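Local coordinates for protein-glutaminase (Chryseobacterium proteolyticum, PDB 2ZK9), which hydrolyses the side-chain amides of glutamine within proteins, giving glutamate and ammonia, at residues 16-21 / 47-52; 35-40 / 167-172; 60-65 / 82-87. All coordinates share one frame; numbering follows the deposited sequence.

In the fold
Contacts 1 and 3 lie in the buried interior, whereas contact 2 is a surface contact. Contact 1 joins helices 8-19 and 42-55 through aliphatic and sulfur packing; contact 3 pairs strands 61-66 and 82-91 by six backbone hydrogen bonds, with one aromatic-aliphatic pair on a face. Contact 2 brings two irregular loops together through a main-chain hydrogen bond, an arginine bound to a carbonyl, a water and one tyrosine face. The contacts also touch one another: Ile18 and Met49 of contact 1 pack on Ile86 of contact 3 and on Phe35 from the loop of contact 2. His47 and Lys62 probably share a hydrogen bond between helix 42-55 and the sheet. Contacts 2 and 3 do not touch.

Contact 1. Residues 16-21 / 47-52; sequences NQIKNE and HKMRQI. Unlike the reference sequence in segment 16-21: Glu21 (reference Gln).
The amide-bearing chain of Gln17 meets Ile52 CG2 through both CB and OE1, each 4.0 Å from that methyl, the two side chains running antiparallel past one another. In this conformer, one of two deposited, the hydrogen bond of Gln17 OE1 goes to Asn56, while NE2 reaches Ser13. The other flat group, the Glu21 carboxylate, is turned off the chain line by the bend at chi2 (-57°) and bonds through OE2 to the backbone N of Ser29, leaving the aliphatic part of Glu21 for the contact. Ile52 CD1 lies between Glu21 CG, at 3.8 Å, and Ile18 CA, at 4.0 Å. The arrangement is helix-helix packing against the central sheet: the C-terminal part of helix 8-19, with the residues that follow it, meets helix 42-55, close enough that the CA atoms of Ile18 and Met49 are 6.2 Å apart. Ile18 contacts two residues of helix 42-55 about one turn apart. Its CG1 faces Ile52 CG2 at 4.0 Å, whereas its CG2 lies against Met49, 3.8 Å from both CG and SD, the two side chains nearly perpendicular. Ile86 and Ile102 of the sheet touch both Ile18 and Met49.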
loop_
_atom_site.group_PDB
_atom_site.type_symbol
_atom_site.label_atom_id
_atom_site.label_comp_id
_atom_site.label_asym_id
_atom_site.label_seq_id
_atom_site.Cartn_x
_atom_site.Cartn_y
_atom_site.Cartn_z
ATOM N N ASN A 16 -10.460 -2.138 8.617
ATOM C CA ASN A 16 -10.160 -1.972 10.029
ATOM C C ASN A 16 -9.045 -2.882 10.500
ATOM O O ASN A 16 -8.179 -2.484 11.312
ATOM C CB ASN A 16 -11.463 -2.180 10.842
ATOM C CG ASN A 16 -12.451 -1.066 10.650
ATOM O OD1 ASN A 16 -12.147 0.070 10.284
ATOM N ND2 ASN A 16 -13.711 -1.470 10.907
ATOM N N GLN A 17 -9.046 -4.128 10.030
ATOM C CA GLN A 17 -7.978 -5.057 10.388
ATOM C C GLN A 17 -6.624 -4.520 9.955
ATOM O O GLN A 17 -5.634 -4.628 10.700
ATOM C CB GLN A 17 -8.198 -6.436 9.778
ATOM C CG GLN A 17 -9.469 -7.120 10.311
ATOM C CD GLN A 17 -9.619 -8.407 9.589
ATOM O OE1 GLN A 17 -8.635 -9.151 9.560
ATOM N NE2 GLN A 17 -10.779 -8.650 8.988
ATOM N N ILE A 18 -6.564 -3.973 8.766
ATOM C CA ILE A 18 -5.300 -3.360 8.265
ATOM C C ILE A 18 -4.933 -2.177 9.106
ATOM O O ILE A 18 -3.774 -2.054 9.535
ATOM C CB ILE A 18 -5.500 -3.008 6.771
ATOM C CG1 ILE A 18 -5.496 -4.290 5.908
ATOM C CG2 ILE A 18 -4.391 -2.074 6.340
ATOM C CD1 ILE A 18 -5.995 -4.075 4.516
ATOM N N LYS A 19 -5.883 -1.282 9.380
ATOM C CA LYS A 19 -5.572 -0.073 10.137
ATOM C C LYS A 19 -5.089 -0.426 11.526
ATOM O O LYS A 19 -4.212 0.231 12.084
ATOM C CB LYS A 19 -6.760 0.895 10.138
ATOM C CG LYS A 19 -6.273 2.304 10.576
ATOM C CD LYS A 19 -7.295 3.396 10.395
ATOM C CE LYS A 19 -6.864 4.747 10.809
ATOM N NZ LYS A 19 -7.955 5.719 10.829
ATOM N N ASN A 20 -5.639 -1.480 12.099
ATOM C CA ASN A 20 -5.244 -1.934 13.432
ATOM C C ASN A 20 -3.799 -2.389 13.505
ATOM O O ASN A 20 -3.257 -2.488 14.622
ATOM C CB ASN A 20 -6.172 -3.052 13.923
ATOM C CG ASN A 20 -7.507 -2.546 14.374
ATOM O OD1 ASN A 20 -7.732 -1.355 14.535
ATOM N ND2 ASN A 20 -8.356 -3.575 14.597
ATOM N N GLU A 21 -3.146 -2.687 12.388
ATOM C CA GLU A 21 -1.758 -3.082 12.359
ATOM C C GLU A 21 -0.804 -1.923 12.105
ATOM O O GLU A 21 0.377 -2.129 11.926
ATOM C CB GLU A 21 -1.528 -4.202 11.309
ATOM C CG GLU A 21 -2.291 -5.469 11.658
ATOM C CD GLU A 21 -1.936 -5.993 13.029
ATOM O OE1 GLU A 21 -2.894 -6.441 13.783
ATOM O OE2 GLU A 21 -0.748 -5.972 13.393
ATOM N N HIS A 47 2.362 -5.523 0.472
ATOM C CA HIS A 47 2.378 -6.966 0.583
ATOM C C HIS A 47 1.894 -7.431 1.962
ATOM O O HIS A 47 1.291 -8.492 2.078
ATOM C CB HIS A 47 3.790 -7.485 0.270
ATOM C CG HIS A 47 3.795 -8.719 -0.571
ATOM N ND1 HIS A 47 3.086 -8.802 -1.682
ATOM C CD2 HIS A 47 4.493 -9.892 -0.503
ATOM C CE1 HIS A 47 3.303 -9.928 -2.323
ATOM N NE2 HIS A 47 4.152 -10.621 -1.592
ATOM N N LYS A 48 2.150 -6.630 2.985
ATOM C CA LYS A 48 1.656 -6.934 4.326
ATOM C C LYS A 48 0.147 -6.760 4.410
ATOM O O LYS A 48 -0.550 -7.567 5.030
ATOM C CB LYS A 48 2.365 -6.096 5.368
ATOM C CG LYS A 48 2.197 -6.563 6.795
ATOM C CD LYS A 48 2.911 -7.871 7.100
ATOM C CE LYS A 48 2.865 -8.214 8.561
ATOM N NZ LYS A 48 3.437 -9.531 8.856
ATOM N N MET A 49 -0.386 -5.721 3.757
ATOM C CA MET A 49 -1.846 -5.599 3.668
ATOM C C MET A 49 -2.459 -6.799 2.988
ATOM O O MET A 49 -3.495 -7.307 3.405
ATOM C CB MET A 49 -2.240 -4.324 2.913
ATOM C CG MET A 49 -1.904 -3.049 3.678
ATOM S SD MET A 49 -2.701 -1.576 2.962
ATOM C CE MET A 49 -1.662 -1.242 1.548
ATOM N N ARG A 50 -1.826 -7.270 1.919
ATOM C CA ARG A 50 -2.293 -8.467 1.211
ATOM C C ARG A 50 -2.263 -9.679 2.123
ATOM O O ARG A 50 -3.190 -10.473 2.086
ATOM C CB ARG A 50 -1.482 -8.698 -0.042
ATOM C CG ARG A 50 -1.829 -10.028 -0.707
ATOM C CD ARG A 50 -1.109 -10.135 -2.018
ATOM N NE ARG A 50 -1.398 -11.442 -2.684
ATOM C CZ ARG A 50 -0.635 -12.488 -2.624
ATOM N NH1 ARG A 50 0.558 -12.504 -1.991
ATOM N NH2 ARG A 50 -1.030 -13.602 -3.278
ATOM N N GLN A 51 -1.247 -9.818 2.988
ATOM C CA GLN A 51 -1.193 -10.929 3.914
ATOM C C GLN A 51 -2.423 -10.897 4.828
ATOM O O GLN A 51 -2.980 -11.958 5.163
ATOM C CB GLN A 51 0.103 -10.930 4.713
ATOM C CG GLN A 51 0.232 -12.071 5.703
ATOM C CD GLN A 51 1.432 -11.958 6.621
ATOM O OE1 GLN A 51 1.591 -10.946 7.272
ATOM N NE2 GLN A 51 2.294 -13.001 6.581
ATOM N N ILE A 52 -2.840 -9.729 5.286
ATOM C CA ILE A 52 -4.022 -9.630 6.127
ATOM C C ILE A 52 -5.273 -10.093 5.353
ATOM O O ILE A 52 -6.088 -10.849 5.867
ATOM C CB ILE A 52 -4.188 -8.218 6.700
ATOM C CG1 ILE A 52 -3.004 -7.935 7.648
ATOM C CG2 ILE A 52 -5.534 -8.061 7.352
ATOM C CD1 ILE A 52 -2.853 -6.517 8.068
#

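Contact 2. Residues 35-40 / 167-172; sequences FRYPVD and SLLSGC
The carbonyl oxygen of Ser167 receives the Arg36 guanidinium, its bond from Arg36 NH2 being 3.0 Å long with an N-H...O angle of 153°. The donor lies in the carbonyl plane and the oxygen lies at the edge of the guanidinium, near its plane. Water 1 supplements this grip: it accepts from Arg36 NE at 2.9 Å and sits within donating distance of both Ser167 O and Leu169 O, although it has fewer protons than acceptors around it. Arg36 gets there with CG wedged between its backbone N and carbonyl carbon (chi1 64°) and the chain running extended to NE, alongside Ser170.

The backbone of Arg36 contributes as well, for its O accepts from Gly171 N at 2.8 Å. Gly171 has a positive phi, a conformation favourable to glycine. Its own O is buried by the contact and has no hydrogen-bonding partner in the model; Pro38 CD approaches it to 3.3 Å.

The apolar half centres on Tyr37. Leu169 CB stands over the middle of the ring, 3.7 Å from the centroid and 12° off the normal, a CH-pi contact, and Leu169 CD1 continues along the same face to 3.7 Å from Tyr37 CE2. The ring also meets Phe166 edge-to-face, and its hydroxyl bonds to Pro174 O. Farther along, Val39 CG2 abuts the backbone of Cys172, 3.5 Å from its carbonyl carbon, and the side chains of Val39 and Cys172 both touch Val78 of strand 77-80.

A disulfide ties residues 167-172 to the chain at Cys76, through Cys172. Neither segment is helix or strand: this is loop-to-loop packing, in which the chain after helix 157-165 crosses the loop leading into helix 42-55 and is bonded to it through the Arg36 guanidinium and one main-chain hydrogen bond.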
loop_
_atom_site.group_PDB
_atom_site.type_symbol
_atom_site.label_atom_id
_atom_site.label_comp_id
_atom_site.label_asym_id
_atom_site.label_seq_id
_atom_site.Cartn_x
_atom_site.Cartn_y
_atom_site.Cartn_z
ATOM N N PHE A 35 2.794 2.810 7.889
ATOM C CA PHE A 35 2.023 3.777 7.097
ATOM C C PHE A 35 2.445 5.226 7.405
ATOM O O PHE A 35 2.414 6.071 6.510
ATOM C CB PHE A 35 0.547 3.649 7.374
ATOM C CG PHE A 35 -0.063 2.336 6.948
ATOM C CD1 PHE A 35 -0.014 1.907 5.623
ATOM C CD2 PHE A 35 -0.739 1.556 7.861
ATOM C CE1 PHE A 35 -0.641 0.735 5.236
ATOM C CE2 PHE A 35 -1.374 0.388 7.467
ATOM C CZ PHE A 35 -1.306 -0.029 6.167
ATOM N N ARG A 36 2.838 5.492 8.644
ATOM C CA ARG A 36 3.250 6.840 9.039
ATOM C C ARG A 36 4.586 7.268 8.464
ATOM O O ARG A 36 4.949 8.432 8.688
ATOM C CB ARG A 36 3.309 6.905 10.567
ATOM C CG ARG A 36 4.334 5.999 11.215
ATOM C CD ARG A 36 4.296 6.044 12.701
ATOM N NE ARG A 36 5.328 5.204 13.279
ATOM C CZ ARG A 36 5.588 5.069 14.556
ATOM N NH1 ARG A 36 4.844 5.734 15.430
ATOM N NH2 ARG A 36 6.541 4.258 14.950
ATOM N N TYR A 37 5.304 6.384 7.796
ATOM C CA TYR A 37 6.586 6.672 7.179
ATOM C C TYR A 37 6.480 6.481 5.686
ATOM O O TYR A 37 6.804 5.432 5.152
ATOM C CB TYR A 37 7.669 5.751 7.756
ATOM C CG TYR A 37 9.060 6.074 7.243
ATOM C CD1 TYR A 37 9.624 7.305 7.419
ATOM C CD2 TYR A 37 9.802 5.083 6.594
ATOM C CE1 TYR A 37 10.918 7.569 6.948
ATOM C CE2 TYR A 37 11.066 5.367 6.141
ATOM C CZ TYR A 37 11.644 6.581 6.298
ATOM O OH TYR A 37 12.929 6.790 5.844
ATOM N N PRO A 38 6.015 7.515 4.969
ATOM C CA PRO A 38 5.783 7.367 3.535
ATOM C C PRO A 38 7.002 7.509 2.662
ATOM O O PRO A 38 6.859 7.398 1.435
ATOM C CB PRO A 38 4.733 8.447 3.219
ATOM C CG PRO A 38 5.107 9.506 4.198
ATOM C CD PRO A 38 5.411 8.754 5.492
ATOM N N VAL A 39 8.177 7.748 3.207
ATOM C CA VAL A 39 9.360 7.948 2.393
ATOM C C VAL A 39 9.626 6.757 1.479
ATOM O O VAL A 39 9.995 6.961 0.324
ATOM C CB VAL A 39 10.573 8.227 3.297
ATOM C CG1 VAL A 39 11.881 8.290 2.512
ATOM C CG2 VAL A 39 10.409 9.524 4.093
ATOM N N ASP A 40 9.489 5.535 1.999
ATOM C CA ASP A 40 9.797 4.374 1.206
ATOM C C ASP A 40 9.110 3.189 1.874
ATOM O O ASP A 40 8.449 3.338 2.877
ATOM C CB ASP A 40 11.301 4.204 1.063
ATOM C CG ASP A 40 11.812 3.581 -0.211
ATOM O OD1 ASP A 40 12.912 3.955 -0.648
ATOM O OD2 ASP A 40 11.139 2.672 -0.772
ATOM N N SER A 167 10.393 0.472 11.442
ATOM C CA SER A 167 9.423 0.459 12.515
ATOM C C SER A 167 9.380 1.738 13.312
ATOM O O SER A 167 8.277 2.150 13.695
ATOM C CB SER A 167 9.702 -0.713 13.432
ATOM O OG SER A 167 11.002 -0.730 14.004
ATOM N N LEU A 168 10.538 2.314 13.639
ATOM C CA LEU A 168 10.562 3.507 14.501
ATOM C C LEU A 168 10.432 4.821 13.747
ATOM O O LEU A 168 10.427 5.893 14.387
ATOM C CB LEU A 168 11.888 3.464 15.313
ATOM C CG LEU A 168 12.124 2.152 16.034
ATOM C CD1 LEU A 168 13.489 2.255 16.727
ATOM C CD2 LEU A 168 10.946 1.901 16.971
ATOM N N LEU A 169 10.390 4.770 12.433
ATOM C CA LEU A 169 10.470 5.951 11.590
ATOM C C LEU A 169 9.077 6.506 11.328
ATOM O O LEU A 169 8.102 5.783 11.245
ATOM C CB LEU A 169 11.181 5.628 10.288
ATOM C CG LEU A 169 12.559 4.935 10.412
ATOM C CD1 LEU A 169 13.143 4.661 9.062
ATOM C CD2 LEU A 169 13.512 5.704 11.332
ATOM N N SER A 170 9.017 7.810 11.171
ATOM C CA SER A 170 7.765 8.513 10.931
ATOM C C SER A 170 8.025 9.787 10.183
ATOM O O SER A 170 9.038 10.421 10.352
ATOM C CB SER A 170 7.088 8.814 12.260
ATOM O OG SER A 170 5.770 9.281 12.073
ATOM N N GLY A 171 7.034 10.229 9.395
ATOM C CA GLY A 171 7.141 11.457 8.657
ATOM C C GLY A 171 7.984 11.329 7.394
ATOM O O GLY A 171 8.063 10.258 6.795
ATOM N N CYS A 172 8.593 12.443 6.999
ATOM C CA CYS A 172 9.250 12.545 5.719
ATOM C C CYS A 172 10.760 12.574 5.834
ATOM O O CYS A 172 11.426 12.868 4.850
ATOM C CB CYS A 172 8.733 13.750 4.926
ATOM S SG CYS A 172 6.910 13.754 4.777
HETATM O O HOH W 1 6.701 3.463 11.462
#

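Contact 3. Residues 60-65 / 82-87; sequences CEKQFV and YHVAIL
Val84 CG2 rests on one face of the Phe64 ring, 3.6 Å from its centroid and 16° off the normal, a CH-pi contact offset toward the rim at CE1. This methyl is the branch anti to the backbone N of Val84, which brings it over the ring. Both side chains project from the same face of the sheet, and Tyr82 CD2 comes to the ring edge near its plane, 4.2 Å from Phe64 CD1. At the other end of the pairing, Cys60 SG packs on Ile86 CG2 at 3.7 Å, and Leu87 runs alongside Glu61, its CD2 3.8 Å from Glu61 OE1. The two segments form antiparallel strands of the mixed central sheet, their N-to-C directions 147° apart. Glu61/Leu87, Gln63/Ala85 and Val65/His83 are the hydrogen-bonded pairs, each with two bonds; the N-H...O angle from Leu87 N to Glu61 O is nearly linear (178°), yet the donor stands above the carbonyl plane. His83, on the face opposite Phe64, touches Cys42 and bonds through NE2 to Asp103, consistent with the Cys-His-Asp site of clan CA cysteine hydrolases. Gln63 bonds to Asn136 and Arg118, and Lys62 NZ to Val141 O and probably His47 ND1. At the polar edge, water 2 donates to Glu61 OE1 at 2.7 Å and to Leu87 O at 2.8 Å, while Lys99 forms a salt bridge with the same carboxylate oxygen.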
loop_
_atom_site.group_PDB
_atom_site.type_symbol
_atom_site.label_atom_id
_atom_site.label_comp_id
_atom_site.label_asym_id
_atom_site.label_seq_id
_atom_site.Cartn_x
_atom_site.Cartn_y
_atom_site.Cartn_z
ATOM N N CYS A 60 -6.184 -9.997 -3.608
ATOM C CA CYS A 60 -6.405 -8.710 -4.206
ATOM C C CYS A 60 -5.434 -8.538 -5.364
ATOM O O CYS A 60 -4.586 -9.382 -5.614
ATOM C CB CYS A 60 -6.218 -7.615 -3.167
ATOM S SG CYS A 60 -4.583 -7.585 -2.404
ATOM N N GLU A 61 -5.613 -7.402 -6.052
ATOM C CA GLU A 61 -4.607 -6.937 -7.005
ATOM C C GLU A 61 -3.678 -5.966 -6.345
ATOM O O GLU A 61 -3.952 -5.444 -5.226
ATOM C CB GLU A 61 -5.325 -6.271 -8.203
ATOM C CG GLU A 61 -6.029 -7.300 -9.101
ATOM C CD GLU A 61 -6.893 -6.595 -10.104
ATOM O OE1 GLU A 61 -7.985 -6.102 -9.738
ATOM O OE2 GLU A 61 -6.448 -6.434 -11.300
ATOM N N LYS A 62 -2.603 -5.611 -7.002
ATOM C CA LYS A 62 -1.812 -4.410 -6.737
ATOM C C LYS A 62 -2.143 -3.406 -7.830
ATOM O O LYS A 62 -2.335 -3.799 -8.983
ATOM C CB LYS A 62 -0.323 -4.660 -6.730
ATOM C CG LYS A 62 0.209 -5.672 -5.750
ATOM C CD LYS A 62 0.097 -5.233 -4.294
ATOM C CE LYS A 62 0.470 -6.311 -3.313
ATOM N NZ LYS A 62 1.855 -6.756 -3.554
ATOM N N GLN A 63 -2.112 -2.122 -7.492
ATOM C CA GLN A 63 -1.969 -1.111 -8.526
ATOM C C GLN A 63 -0.639 -0.393 -8.281
ATOM O O GLN A 63 -0.368 0.059 -7.168
ATOM C CB GLN A 63 -3.112 -0.098 -8.553
ATOM C CG GLN A 63 -3.019 0.850 -9.743
ATOM C CD GLN A 63 -4.246 1.684 -9.984
ATOM O OE1 GLN A 63 -4.256 2.897 -9.755
ATOM N NE2 GLN A 63 -5.343 1.042 -10.397
ATOM N N PHE A 64 0.163 -0.318 -9.340
ATOM C CA PHE A 64 1.392 0.430 -9.384
ATOM C C PHE A 64 1.172 1.696 -10.169
ATOM O O PHE A 64 0.601 1.638 -11.259
ATOM C CB PHE A 64 2.516 -0.370 -10.032
ATOM C CG PHE A 64 2.949 -1.573 -9.234
ATOM C CD1 PHE A 64 4.015 -1.508 -8.349
ATOM C CD2 PHE A 64 2.303 -2.800 -9.344
ATOM C CE1 PHE A 64 4.404 -2.574 -7.574
ATOM C CE2 PHE A 64 2.670 -3.888 -8.574
ATOM C CZ PHE A 64 3.744 -3.785 -7.680
ATOM N N VAL A 65 1.648 2.833 -9.662
ATOM C CA VAL A 65 1.591 4.088 -10.398
ATOM C C VAL A 65 3.006 4.627 -10.480
ATOM O O VAL A 65 3.771 4.480 -9.525
ATOM C CB VAL A 65 0.585 5.070 -9.717
ATOM C CG1 VAL A 65 0.911 5.394 -8.285
ATOM C CG2 VAL A 65 0.482 6.356 -10.527
ATOM N N TYR A 82 7.585 5.825 -8.001
ATOM C CA TYR A 82 6.462 4.930 -8.135
ATOM C C TYR A 82 5.803 4.823 -6.747
ATOM O O TYR A 82 6.410 5.116 -5.742
ATOM C CB TYR A 82 6.787 3.539 -8.685
ATOM C CG TYR A 82 7.323 2.591 -7.662
ATOM C CD1 TYR A 82 8.660 2.620 -7.267
ATOM C CD2 TYR A 82 6.510 1.644 -7.042
ATOM C CE1 TYR A 82 9.096 1.718 -6.302
ATOM C CE2 TYR A 82 6.938 0.777 -6.122
ATOM C CZ TYR A 82 8.234 0.811 -5.726
ATOM O OH TYR A 82 8.654 -0.110 -4.807
ATOM N N HIS A 83 4.561 4.327 -6.766
ATOM C CA HIS A 83 3.891 3.959 -5.548
ATOM C C HIS A 83 3.028 2.728 -5.843
ATOM O O HIS A 83 2.703 2.432 -7.001
ATOM C CB HIS A 83 3.056 5.151 -5.014
ATOM C CG HIS A 83 2.453 4.898 -3.641
ATOM N ND1 HIS A 83 3.159 4.277 -2.652
ATOM C CD2 HIS A 83 1.237 5.188 -3.177
ATOM C CE1 HIS A 83 2.372 4.207 -1.603
ATOM N NE2 HIS A 83 1.169 4.774 -1.873
ATOM N N VAL A 84 2.648 2.002 -4.810
ATOM C CA VAL A 84 1.856 0.808 -4.926
ATOM C C VAL A 84 0.937 0.719 -3.709
ATOM O O VAL A 84 1.326 1.098 -2.604
ATOM C CB VAL A 84 2.743 -0.460 -5.083
ATOM C CG1 VAL A 84 3.711 -0.646 -3.942
ATOM C CG2 VAL A 84 1.900 -1.699 -5.283
ATOM N N ALA A 85 -0.242 0.158 -3.919
ATOM C CA ALA A 85 -1.155 -0.207 -2.870
ATOM C C ALA A 85 -2.004 -1.385 -3.356
ATOM O O ALA A 85 -1.871 -1.851 -4.469
ATOM C CB ALA A 85 -1.999 0.987 -2.428
ATOM N N ILE A 86 -2.858 -1.894 -2.448
ATOM C CA ILE A 86 -3.734 -3.004 -2.818
ATOM C C ILE A 86 -5.020 -2.473 -3.407
ATOM O O ILE A 86 -5.579 -1.474 -2.949
ATOM C CB ILE A 86 -3.982 -3.965 -1.626
ATOM C CG1 ILE A 86 -4.686 -3.334 -0.430
ATOM C CG2 ILE A 86 -2.685 -4.659 -1.257
ATOM C CD1 ILE A 86 -5.241 -4.345 0.533
ATOM N N LEU A 87 -5.488 -3.169 -4.444
ATOM C CA LEU A 87 -6.685 -2.864 -5.194
ATOM C C LEU A 87 -7.654 -4.032 -4.976
ATOM O O LEU A 87 -7.418 -5.131 -5.490
ATOM C CB LEU A 87 -6.364 -2.655 -6.674
ATOM C CG LEU A 87 -7.540 -2.298 -7.555
ATOM C CD1 LEU A 87 -8.070 -0.910 -7.238
ATOM C CD2 LEU A 87 -7.175 -2.436 -9.009
HETATM O O HOH W 2 -8.996 -6.611 -7.292
#